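Local coordinates for protein rhamnosidase B (Bacillus sp., PDB 2OKX) that probably cleaves terminal alpha-L-rhamnose units from glycosides as a family 78 alpha-L-rhamnosidase, at residues T662-L673 with F725-I736. Numbering follows the deposited sequence.
Sequences THYLEHIDDSGL and FAARADLLAETI
Near the C-terminal end of helix 647-665 in the alpha-barrel domain, Leu665 and the turns that follow pack against helix 723-739, Leu665 CD1 meeting Phe725 CD2 at 3.8 Å. Thr662 OG1, itself hydrogen-bonded to Lys658 O, comes to the edge of the same ring. Arg728 illustrates how a long cation can reach a turn's carbonyls through a water. Its chain, bent at chi2 (-77°) and again at chi3, lays one guanidinium face over Leu665 CD2 and brings NH1 to 4.1 Å from Ile668 CD1. In the guanidinium plane, NH2 gives a hydrogen bond of 2.7 Å to a water, which in turn donates to Leu665 O and Ile668 O, the two ends of a type I turn. An alanine here would probably deprive that water of the N-H it accepts from, and uncover the side chain of Leu665. Within this six-hairpin glycosidase domain, a second type I turn, Asp669 to Gly672, brings Gly672 and Leu673 alongside helix 723-739. There Thr735 CG2 wedges tightly against Leu673 CD2 (3.4 Å), while Thr735 OG1 hydrogen-bonds to Leu731 O at 2.8 Å. Ser671 OG, donating to Asp669 OD1, accepts from Leu673 N in an ST turn.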
ATOM      1  N   THR A 662      26.480  -5.080 -11.777  1.00 31.23           N
ATOM      2  CA  THR A 662      27.178  -5.883 -12.773  1.00 33.70           C
ATOM      3  C   THR A 662      26.204  -6.294 -13.871  1.00 34.54           C
ATOM      4  O   THR A 662      26.514  -6.196 -15.059  1.00 33.99           O
ATOM      5  CB  THR A 662      27.788  -7.151 -12.140  1.00 34.67           C
ATOM      6  OG1 THR A 662      28.826  -6.775 -11.226  1.00 35.53           O
ATOM      7  CG2 THR A 662      28.365  -8.068 -13.219  1.00 36.01           C
ATOM      8  N   HIS A 663      25.014  -6.738 -13.473  1.00 34.67           N
ATOM      9  CA  HIS A 663      24.018  -7.157 -14.449  1.00 34.37           C
ATOM     10  C   HIS A 663      23.368  -6.010 -15.217  1.00 33.28           C
ATOM     11  O   HIS A 663      22.950  -6.192 -16.361  1.00 33.72           O
ATOM     12  CB  HIS A 663      22.963  -8.036 -13.781  1.00 35.55           C
ATOM     13  CG  HIS A 663      23.474  -9.391 -13.404  1.00 36.66           C
ATOM     14  ND1 HIS A 663      24.308  -9.599 -12.326  1.00 37.58           N
ATOM     15  CD2 HIS A 663      23.321 -10.598 -13.999  1.00 37.38           C
ATOM     16  CE1 HIS A 663      24.646 -10.875 -12.274  1.00 38.70           C
ATOM     17  NE2 HIS A 663      24.062 -11.504 -13.278  1.00 38.06           N
ATOM     18  N   TYR A 664      23.275  -4.831 -14.613  1.00 31.89           N
ATOM     19  CA  TYR A 664      22.692  -3.703 -15.330  1.00 31.70           C
ATOM     20  C   TYR A 664      23.639  -3.278 -16.451  1.00 32.93           C
ATOM     21  O   TYR A 664      23.202  -2.855 -17.525  1.00 32.61           O
ATOM     22  CB  TYR A 664      22.427  -2.517 -14.393  1.00 31.46           C
ATOM     23  CG  TYR A 664      21.063  -2.568 -13.734  1.00 29.04           C
ATOM     24  CD1 TYR A 664      20.897  -3.116 -12.466  1.00 29.16           C
ATOM     25  CD2 TYR A 664      19.929  -2.110 -14.410  1.00 29.11           C
ATOM     26  CE1 TYR A 664      19.631  -3.213 -11.883  1.00 28.79           C
ATOM     27  CE2 TYR A 664      18.662  -2.202 -13.837  1.00 28.49           C
ATOM     28  CZ  TYR A 664      18.520  -2.756 -12.575  1.00 28.91           C
ATOM     29  OH  TYR A 664      17.265  -2.864 -12.013  1.00 29.56           O
ATOM     30  N   LEU A 665      24.938  -3.400 -16.194  1.00 34.10           N
ATOM     31  CA  LEU A 665      25.955  -3.037 -17.178  1.00 36.28           C
ATOM     32  C   LEU A 665      25.892  -3.937 -18.411  1.00 36.94           C
ATOM     33  O   LEU A 665      26.207  -3.505 -19.523  1.00 36.51           O
ATOM     34  CB  LEU A 665      27.350  -3.116 -16.551  1.00 37.65           C
ATOM     35  CG  LEU A 665      27.716  -1.997 -15.574  1.00 38.01           C
ATOM     36  CD1 LEU A 665      29.087  -2.262 -14.961  1.00 38.86           C
ATOM     37  CD2 LEU A 665      27.708  -0.669 -16.313  1.00 37.22           C
ATOM     38  N   GLU A 666      25.482  -5.186 -18.214  1.00 36.74           N
ATOM     39  CA  GLU A 666      25.378  -6.126 -19.325  1.00 38.59           C
ATOM     40  C   GLU A 666      24.264  -5.709 -20.279  1.00 38.40           C
ATOM     41  O   GLU A 666      24.169  -6.217 -21.394  1.00 39.35           O
ATOM     42  CB  GLU A 666      25.113  -7.541 -18.804  1.00 38.56           C
ATOM     43  CG  GLU A 666      26.208  -8.088 -17.904  1.00 40.03           C
ATOM     44  CD  GLU A 666      25.854  -9.440 -17.317  1.00 41.58           C
ATOM     45  OE1 GLU A 666      26.632  -9.956 -16.488  1.00 42.60           O
ATOM     46  OE2 GLU A 666      24.792  -9.986 -17.684  1.00 43.10           O
ATOM     47  N   HIS A 667      23.423  -4.778 -19.842  1.00 37.35           N
ATOM     48  CA  HIS A 667      22.320  -4.309 -20.670  1.00 37.65           C
ATOM     49  C   HIS A 667      22.698  -3.094 -21.500  1.00 37.53           C
ATOM     50  O   HIS A 667      21.857  -2.507 -22.180  1.00 38.10           O
ATOM     51  CB  HIS A 667      21.098  -4.019 -19.795  1.00 38.37           C
ATOM     52  CG  HIS A 667      20.399  -5.258 -19.327  1.00 37.73           C
ATOM     53  ND1 HIS A 667      19.423  -5.886 -20.072  1.00 38.51           N
ATOM     54  CD2 HIS A 667      20.584  -6.025 -18.227  1.00 38.33           C
ATOM     55  CE1 HIS A 667      19.039  -6.986 -19.451  1.00 39.02           C
ATOM     56  NE2 HIS A 667      19.728  -7.094 -18.329  1.00 38.28           N
ATOM     57  N   ILE A 668      23.969  -2.717 -21.436  1.00 39.48           N
ATOM     58  CA  ILE A 668      24.477  -1.600 -22.224  1.00 40.92           C
ATOM     59  C   ILE A 668      25.040  -2.239 -23.490  1.00 42.03           C
ATOM     60  O   ILE A 668      25.902  -3.115 -23.414  1.00 42.76           O
ATOM     61  CB  ILE A 668      25.603  -0.843 -21.486  1.00 40.45           C
ATOM     62  CG1 ILE A 668      25.037  -0.154 -20.239  1.00 39.47           C
ATOM     63  CG2 ILE A 668      26.241   0.181 -22.417  1.00 38.00           C
ATOM     64  CD1 ILE A 668      26.078   0.583 -19.409  1.00 38.55           C
ATOM     65  N   ASP A 669      24.549  -1.815 -24.650  1.00 44.65           N
ATOM     66  CA  ASP A 669      25.007  -2.387 -25.911  1.00 47.62           C
ATOM     67  C   ASP A 669      25.982  -1.525 -26.712  1.00 49.05           C
ATOM     68  O   ASP A 669      26.595  -0.595 -26.187  1.00 49.07           O
ATOM     69  CB  ASP A 669      23.803  -2.727 -26.792  1.00 48.23           C
ATOM     70  CG  ASP A 669      22.925  -1.526 -27.063  1.00 48.41           C
ATOM     71  OD1 ASP A 669      23.472  -0.424 -27.282  1.00 50.02           O
ATOM     72  OD2 ASP A 669      21.687  -1.685 -27.072  1.00 50.56           O
ATOM     73  N   ASP A 670      26.107  -1.860 -27.994  1.00 50.04           N
ATOM     74  CA  ASP A 670      26.991  -1.174 -28.934  1.00 50.55           C
ATOM     75  C   ASP A 670      27.009   0.341 -28.802  1.00 50.15           C
ATOM     76  O   ASP A 670      28.078   0.952 -28.752  1.00 51.22           O
ATOM     77  CB  ASP A 670      26.597  -1.543 -30.366  1.00 51.57           C
ATOM     78  CG  ASP A 670      26.831  -3.002 -30.670  1.00 52.61           C
ATOM     79  OD1 ASP A 670      26.403  -3.463 -31.751  1.00 54.19           O
ATOM     80  OD2 ASP A 670      27.451  -3.686 -29.828  1.00 52.30           O
ATOM     81  N   SER A 671      25.826   0.943 -28.763  1.00 48.59           N
ATOM     82  CA  SER A 671      25.706   2.390 -28.643  1.00 46.56           C
ATOM     83  C   SER A 671      26.419   2.893 -27.390  1.00 44.77           C
ATOM     84  O   SER A 671      26.750   4.072 -27.288  1.00 44.12           O
ATOM     85  CB  SER A 671      24.232   2.789 -28.575  1.00 47.34           C
ATOM     86  OG  SER A 671      23.631   2.272 -27.399  1.00 47.98           O
ATOM     87  N   GLY A 672      26.652   1.989 -26.444  1.00 43.68           N
ATOM     88  CA  GLY A 672      27.307   2.363 -25.204  1.00 42.11           C
ATOM     89  C   GLY A 672      26.304   2.969 -24.238  1.00 40.83           C
ATOM     90  O   GLY A 672      26.674   3.664 -23.292  1.00 39.20           O
ATOM     91  N   LEU A 673      25.025   2.701 -24.486  1.00 39.23           N
ATOM     92  CA  LEU A 673      23.944   3.213 -23.652  1.00 38.55           C
ATOM     93  C   LEU A 673      23.092   2.075 -23.106  1.00 39.20           C
ATOM     94  O   LEU A 673      23.040   0.987 -23.686  1.00 38.31           O
ATOM     95  CB  LEU A 673      23.055   4.164 -24.461  1.00 37.20           C
ATOM     96  CG  LEU A 673      23.717   5.424 -25.026  1.00 39.34           C
ATOM     97  CD1 LEU A 673      22.771   6.118 -25.991  1.00 39.23           C
ATOM     98  CD2 LEU A 673      24.105   6.357 -23.884  1.00 39.96           C
ATOM     99  N   PHE A 725      33.429   0.123 -11.929  1.00 35.69           N
ATOM    100  CA  PHE A 725      32.139   0.793 -12.078  1.00 35.63           C
ATOM    101  C   PHE A 725      32.371   2.275 -12.355  1.00 34.57           C
ATOM    102  O   PHE A 725      31.643   2.895 -13.129  1.00 34.50           O
ATOM    103  CB  PHE A 725      31.298   0.638 -10.803  1.00 35.78           C
ATOM    104  CG  PHE A 725      30.775  -0.758 -10.572  1.00 35.93           C
ATOM    105  CD1 PHE A 725      30.273  -1.121  -9.326  1.00 35.44           C
ATOM    106  CD2 PHE A 725      30.769  -1.704 -11.595  1.00 35.54           C
ATOM    107  CE1 PHE A 725      29.774  -2.403  -9.099  1.00 35.65           C
ATOM    108  CE2 PHE A 725      30.271  -2.988 -11.376  1.00 35.95           C
ATOM    109  CZ  PHE A 725      29.773  -3.338 -10.125  1.00 35.78           C
ATOM    110  N   ALA A 726      33.393   2.835 -11.717  1.00 35.15           N
ATOM    111  CA  ALA A 726      33.721   4.243 -11.894  1.00 35.98           C
ATOM    112  C   ALA A 726      34.100   4.532 -13.345  1.00 36.72           C
ATOM    113  O   ALA A 726      33.690   5.546 -13.914  1.00 36.75           O
ATOM    114  CB  ALA A 726      34.862   4.632 -10.961  1.00 34.51           C
ATOM    115  N   ALA A 727      34.879   3.635 -13.945  1.00 38.61           N
ATOM    116  CA  ALA A 727      35.306   3.799 -15.332  1.00 38.88           C
ATOM    117  C   ALA A 727      34.098   3.767 -16.262  1.00 39.08           C
ATOM    118  O   ALA A 727      33.942   4.628 -17.133  1.00 38.51           O
ATOM    119  CB  ALA A 727      36.284   2.696 -15.709  1.00 40.06           C
ATOM    120  N   ARG A 728      33.251   2.762 -16.073  1.00 39.30           N
ATOM    121  CA  ARG A 728      32.045   2.605 -16.876  1.00 39.01           C
ATOM    122  C   ARG A 728      31.150   3.835 -16.774  1.00 39.23           C
ATOM    123  O   ARG A 728      30.511   4.234 -17.748  1.00 38.69           O
ATOM    124  CB  ARG A 728      31.285   1.364 -16.413  1.00 39.91           C
ATOM    125  CG  ARG A 728      31.924   0.054 -16.840  1.00 41.18           C
ATOM    126  CD  ARG A 728      31.631  -0.223 -18.306  1.00 42.34           C
ATOM    127  NE  ARG A 728      31.046  -1.548 -18.481  1.00 44.12           N
ATOM    128  CZ  ARG A 728      30.191  -1.866 -19.445  1.00 44.17           C
ATOM    129  NH1 ARG A 728      29.815  -0.952 -20.330  1.00 45.52           N
ATOM    130  NH2 ARG A 728      29.701  -3.096 -19.521  1.00 46.89           N
ATOM    131  N   ALA A 729      31.111   4.439 -15.590  1.00 40.14           N
ATOM    132  CA  ALA A 729      30.296   5.627 -15.367  1.00 40.11           C
ATOM    133  C   ALA A 729      30.753   6.758 -16.280  1.00 40.12           C
ATOM    134  O   ALA A 729      29.931   7.458 -16.881  1.00 38.68           O
ATOM    135  CB  ALA A 729      30.388   6.058 -13.902  1.00 40.43           C
ATOM    136  N   ASP A 730      32.067   6.936 -16.384  1.00 41.55           N
ATOM    137  CA  ASP A 730      32.631   7.978 -17.236  1.00 42.74           C
ATOM    138  C   ASP A 730      32.275   7.719 -18.693  1.00 42.01           C
ATOM    139  O   ASP A 730      31.835   8.622 -19.404  1.00 40.72           O
ATOM    140  CB  ASP A 730      34.153   8.027 -17.081  1.00 45.17           C
ATOM    141  CG  ASP A 730      34.584   8.591 -15.742  1.00 47.97           C
ATOM    142  OD1 ASP A 730      34.190   8.028 -14.702  1.00 50.44           O
ATOM    143  OD2 ASP A 730      35.320   9.601 -15.731  1.00 51.46           O
ATOM    144  N   LEU A 731      32.473   6.480 -19.130  1.00 42.49           N
ATOM    145  CA  LEU A 731      32.172   6.094 -20.501  1.00 43.48           C
ATOM    146  C   LEU A 731      30.698   6.330 -20.798  1.00 43.03           C
ATOM    147  O   LEU A 731      30.343   6.855 -21.856  1.00 42.44           O
ATOM    148  CB  LEU A 731      32.505   4.615 -20.724  1.00 45.57           C
ATOM    149  CG  LEU A 731      33.974   4.205 -20.585  1.00 48.41           C
ATOM    150  CD1 LEU A 731      34.104   2.703 -20.772  1.00 49.57           C
ATOM    151  CD2 LEU A 731      34.818   4.946 -21.612  1.00 49.33           C
ATOM    152  N   LEU A 732      29.844   5.945 -19.853  1.00 41.72           N
ATOM    153  CA  LEU A 732      28.407   6.112 -20.016  1.00 40.80           C
ATOM    154  C   LEU A 732      28.051   7.594 -20.079  1.00 39.40           C
ATOM    155  O   LEU A 732      27.334   8.029 -20.977  1.00 38.68           O
ATOM    156  CB  LEU A 732      27.661   5.450 -18.853  1.00 41.60           C
ATOM    157  CG  LEU A 732      26.314   4.789 -19.174  1.00 44.24           C
ATOM    158  CD1 LEU A 732      25.566   4.515 -17.875  1.00 42.51           C
ATOM    159  CD2 LEU A 732      25.483   5.679 -20.084  1.00 43.32           C
ATOM    160  N   ALA A 733      28.559   8.368 -19.123  1.00 40.32           N
ATOM    161  CA  ALA A 733      28.289   9.803 -19.081  1.00 40.89           C
ATOM    162  C   ALA A 733      28.683  10.488 -20.388  1.00 40.92           C
ATOM    163  O   ALA A 733      27.951  11.334 -20.903  1.00 40.81           O
ATOM    164  CB  ALA A 733      29.037  10.442 -17.908  1.00 42.17           C
ATOM    165  N   GLU A 734      29.843  10.119 -20.921  1.00 41.59           N
ATOM    166  CA  GLU A 734      30.327  10.705 -22.167  1.00 41.84           C
ATOM    167  C   GLU A 734      29.415  10.335 -23.338  1.00 40.32           C
ATOM    168  O   GLU A 734      29.059  11.185 -24.155  1.00 39.18           O
ATOM    169  CB  GLU A 734      31.754  10.229 -22.450  1.00 44.32           C
ATOM    170  CG  GLU A 734      32.407  10.915 -23.639  1.00 48.55           C
ATOM    171  CD  GLU A 734      33.799  10.381 -23.929  1.00 51.29           C
ATOM    172  OE1 GLU A 734      34.457  10.904 -24.854  1.00 52.98           O
ATOM    173  OE2 GLU A 734      34.231   9.437 -23.233  1.00 53.78           O
ATOM    174  N   THR A 735      29.041   9.062 -23.413  1.00 39.83           N
ATOM    175  CA  THR A 735      28.166   8.587 -24.477  1.00 39.87           C
ATOM    176  C   THR A 735      26.834   9.323 -24.400  1.00 40.44           C
ATOM    177  O   THR A 735      26.268   9.717 -25.423  1.00 40.96           O
ATOM    178  CB  THR A 735      27.912   7.072 -24.353  1.00 41.01           C
ATOM    179  OG1 THR A 735      29.163   6.374 -24.370  1.00 41.02           O
ATOM    180  CG2 THR A 735      27.050   6.579 -25.508  1.00 40.81           C
ATOM    181  N   ILE A 736      26.337   9.513 -23.181  1.00 39.46           N
ATOM    182  CA  ILE A 736      25.077  10.212 -22.980  1.00 39.07           C
ATOM    183  C   ILE A 736      25.165  11.629 -23.544  1.00 39.77           C
ATOM    184  O   ILE A 736      24.302  12.054 -24.315  1.00 40.26           O
ATOM    185  CB  ILE A 736      24.708  10.277 -21.480  1.00 38.72           C
ATOM    186  CG1 ILE A 736      24.454   8.862 -20.950  1.00 39.15           C
ATOM    187  CG2 ILE A 736      23.479  11.149 -21.281  1.00 37.00           C
ATOM    188  CD1 ILE A 736      24.186   8.793 -19.460  1.00 39.38           C
TER
HETATM  189  O   HOH W   1      28.048  -3.970 -21.505  1.00 52.08           O